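Local atomic coordinates of amidohydrolase 2 (Bifidobacterium longum subsp. infantis, PDB entry 6UVZ), a protein that probably acts as a hydrolase of the metal-dependent hydrolase superfamily. Residues G87-W92 / P119-G124. Residues are numbered along the deposited sequence; the frame is centred on the assembly and turned at random.
Sequences GRVSPW and PEFIAG
Val89, Ser90 and Pro91 pack against Glu120, Phe121 and Gly124 in a loop-to-helix contact at the periphery of the TIM-type barrel, where the irregular chain following strand 80-86 passes across the first turn of helix 119-131. Gly124, having no side chain, lets the loop backbone come in beside its CA, with Ser90 CA 3.8 Å from Gly124 CA. Val89 provides the apolar part. Its CG1, anti to the backbone N (chi1 170°), is directed at the helix, meets Gly124 CA and makes an off-centre CH-pi contact with the Phe121 ring, 4.2 Å from the centroid. Pro91 lays its ring against the helix without offering an N-H, its CG 3.7 Å from Ala123 CB. The carbonyl oxygen of Glu120 accepts the helical bond from Gly124 N and also receives a nearly straight CA-H···O contact from Ser90 CA at 3.5 Å. The Glu120 carboxylate lies between two residues of the loop. OE1 sits at the edge of the Trp92 indole, 3.4 Å from CZ2, the two planes almost perpendicular (87°), whereas the main partner of OE2 is Arg115, in a salt bridge; Arg88 NH2 adds a long, weaker one to OE2 at 3.9 Å. A glutamine in place of Glu120 would probably leave Arg88 and Arg115, whose guanidinium groups lie close together, without the negative charge they share. The chemistry is thus mostly apolar and backbone packing, to which the carboxylate probably adds a weak electrostatic tie at the more exposed margin.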
ATOM      1  N   GLY A  87      -3.651   9.072   9.737  1.00 35.24           N
ATOM      2  CA  GLY A  87      -3.208  10.171  10.576  1.00 43.09           C
ATOM      3  C   GLY A  87      -2.774  11.334   9.711  1.00 33.39           C
ATOM      4  O   GLY A  87      -2.702  11.235   8.483  1.00 34.74           O
ATOM      5  N   ARG A  88      -2.491  12.450  10.379  1.00 33.13           N
ATOM      6  CA  ARG A  88      -2.017  13.664   9.728  1.00 28.56           C
ATOM      7  C   ARG A  88      -0.544  13.854  10.067  1.00 30.34           C
ATOM      8  O   ARG A  88      -0.190  14.015  11.240  1.00 40.98           O
ATOM      9  CB  ARG A  88      -2.838  14.878  10.163  1.00 37.15           C
ATOM     10  CG  ARG A  88      -2.449  16.172   9.466  1.00 68.12           C
ATOM     11  CD  ARG A  88      -3.415  17.296   9.804  1.00 76.19           C
ATOM     12  NE  ARG A  88      -3.021  18.556   9.181  1.00 82.76           N
ATOM     13  CZ  ARG A  88      -3.349  18.913   7.943  1.00 86.48           C
ATOM     14  NH1 ARG A  88      -4.077  18.103   7.186  1.00 71.94           N
ATOM     15  NH2 ARG A  88      -2.946  20.080   7.459  1.00 99.21           N
ATOM     16  N   VAL A  89       0.305  13.838   9.042  1.00 22.85           N
ATOM     17  CA  VAL A  89       1.751  13.847   9.244  1.00 27.23           C
ATOM     18  C   VAL A  89       2.177  15.175   9.857  1.00 30.57           C
ATOM     19  O   VAL A  89       1.907  16.248   9.304  1.00 35.45           O
ATOM     20  CB  VAL A  89       2.488  13.583   7.927  1.00 29.82           C
ATOM     21  CG1 VAL A  89       3.978  13.831   8.094  1.00 22.91           C
ATOM     22  CG2 VAL A  89       2.229  12.161   7.456  1.00 18.24           C
ATOM     23  N   SER A  90       2.853  15.103  10.997  1.00 31.08           N
ATOM     24  CA  SER A  90       3.397  16.264  11.688  1.00 29.89           C
ATOM     25  C   SER A  90       4.330  15.763  12.788  1.00 36.71           C
ATOM     26  O   SER A  90       4.177  14.634  13.260  1.00 31.59           O
ATOM     27  CB  SER A  90       2.283  17.139  12.287  1.00 30.72           C
ATOM     28  OG  SER A  90       1.613  16.465  13.338  1.00 45.09           O
ATOM     29  N   PRO A  91       5.302  16.579  13.205  1.00 44.48           N
ATOM     30  CA  PRO A  91       6.199  16.154  14.290  1.00 38.10           C
ATOM     31  C   PRO A  91       5.529  16.151  15.657  1.00 37.86           C
ATOM     32  O   PRO A  91       6.190  15.951  16.681  1.00 35.85           O
ATOM     33  CB  PRO A  91       7.340  17.178  14.221  1.00 32.10           C
ATOM     34  CG  PRO A  91       6.745  18.367  13.559  1.00 23.71           C
ATOM     35  CD  PRO A  91       5.731  17.847  12.591  1.00 34.19           C
ATOM     36  N   TRP A  92       4.211  16.378  15.683  1.00 27.85           N
ATOM     37  CA  TRP A  92       3.411  16.275  16.899  1.00 26.92           C
ATOM     38  C   TRP A  92       2.176  15.408  16.677  1.00 26.46           C
ATOM     39  O   TRP A  92       1.185  15.553  17.399  1.00 27.85           O
ATOM     40  CB  TRP A  92       2.994  17.661  17.396  1.00 16.48           C
ATOM     41  CG  TRP A  92       2.227  18.436  16.371  1.00 27.30           C
ATOM     42  CD1 TRP A  92       0.885  18.371  16.128  1.00 16.35           C
ATOM     43  CD2 TRP A  92       2.758  19.384  15.439  1.00 30.93           C
ATOM     44  NE1 TRP A  92       0.548  19.223  15.105  1.00 25.33           N
ATOM     45  CE2 TRP A  92       1.680  19.858  14.665  1.00 24.47           C
ATOM     46  CE3 TRP A  92       4.040  19.882  15.188  1.00 32.25           C
ATOM     47  CZ2 TRP A  92       1.846  20.801  13.654  1.00 19.82           C
ATOM     48  CZ3 TRP A  92       4.201  20.821  14.183  1.00 37.25           C
ATOM     49  CH2 TRP A  92       3.110  21.272  13.432  1.00 30.36           C
ATOM     50  N   PRO A 119       6.248  22.501   5.635  1.00 40.91           N
ATOM     51  CA  PRO A 119       7.377  22.080   6.479  1.00 30.91           C
ATOM     52  C   PRO A 119       6.983  21.118   7.582  1.00 40.41           C
ATOM     53  O   PRO A 119       7.807  20.286   7.980  1.00 44.05           O
ATOM     54  CB  PRO A 119       7.903  23.404   7.052  1.00 26.13           C
ATOM     55  CG  PRO A 119       7.334  24.467   6.173  1.00 40.13           C
ATOM     56  CD  PRO A 119       6.016  23.951   5.703  1.00 45.61           C
ATOM     57  N   GLU A 120       5.753  21.206   8.098  1.00 29.25           N
ATOM     58  CA  GLU A 120       5.330  20.263   9.128  1.00 24.73           C
ATOM     59  C   GLU A 120       5.187  18.855   8.564  1.00 33.09           C
ATOM     60  O   GLU A 120       5.320  17.876   9.306  1.00 41.67           O
ATOM     61  CB  GLU A 120       4.018  20.723   9.766  1.00 21.33           C
ATOM     62  CG  GLU A 120       2.785  20.534   8.896  1.00 31.17           C
ATOM     63  CD  GLU A 120       1.508  20.935   9.607  1.00 48.93           C
ATOM     64  OE1 GLU A 120       1.563  21.842  10.464  1.00 52.84           O
ATOM     65  OE2 GLU A 120       0.450  20.339   9.314  1.00 50.36           O
ATOM     66  N   PHE A 121       4.922  18.735   7.262  1.00 34.36           N
ATOM     67  CA  PHE A 121       4.895  17.418   6.636  1.00 30.67           C
ATOM     68  C   PHE A 121       6.301  16.845   6.514  1.00 40.19           C
ATOM     69  O   PHE A 121       6.515  15.651   6.754  1.00 48.93           O
ATOM     70  CB  PHE A 121       4.224  17.502   5.265  1.00 33.28           C
ATOM     71  CG  PHE A 121       3.986  16.165   4.620  1.00 30.63           C
ATOM     72  CD1 PHE A 121       2.841  15.440   4.903  1.00 26.90           C
ATOM     73  CD2 PHE A 121       4.903  15.638   3.724  1.00 28.57           C
ATOM     74  CE1 PHE A 121       2.617  14.211   4.311  1.00 27.87           C
ATOM     75  CE2 PHE A 121       4.685  14.409   3.128  1.00 28.39           C
ATOM     76  CZ  PHE A 121       3.541  13.695   3.422  1.00 30.52           C
ATOM     77  N   ILE A 122       7.272  17.683   6.147  1.00 40.97           N
ATOM     78  CA  ILE A 122       8.658  17.230   6.063  1.00 33.98           C
ATOM     79  C   ILE A 122       9.185  16.880   7.450  1.00 35.94           C
ATOM     80  O   ILE A 122       9.818  15.836   7.646  1.00 30.29           O
ATOM     81  CB  ILE A 122       9.531  18.300   5.383  1.00 31.65           C
ATOM     82  CG1 ILE A 122       8.940  18.691   4.027  1.00 42.08           C
ATOM     83  CG2 ILE A 122      10.958  17.798   5.221  1.00 19.89           C
ATOM     84  CD1 ILE A 122       8.838  17.543   3.054  1.00 41.47           C
ATOM     85  N   ALA A 123       8.933  17.751   8.431  1.00 33.52           N
ATOM     86  CA  ALA A 123       9.359  17.471   9.797  1.00 18.81           C
ATOM     87  C   ALA A 123       8.655  16.247  10.362  1.00 39.75           C
ATOM     88  O   ALA A 123       9.239  15.510  11.165  1.00 42.30           O
ATOM     89  CB  ALA A 123       9.110  18.689  10.686  1.00 18.59           C
ATOM     90  N   GLY A 124       7.403  16.015   9.960  1.00 37.71           N
ATOM     91  CA  GLY A 124       6.708  14.818  10.397  1.00 31.99           C
ATOM     92  C   GLY A 124       7.311  13.546   9.840  1.00 32.74           C
ATOM     93  O   GLY A 124       7.282  12.502  10.499  1.00 31.55           O
TER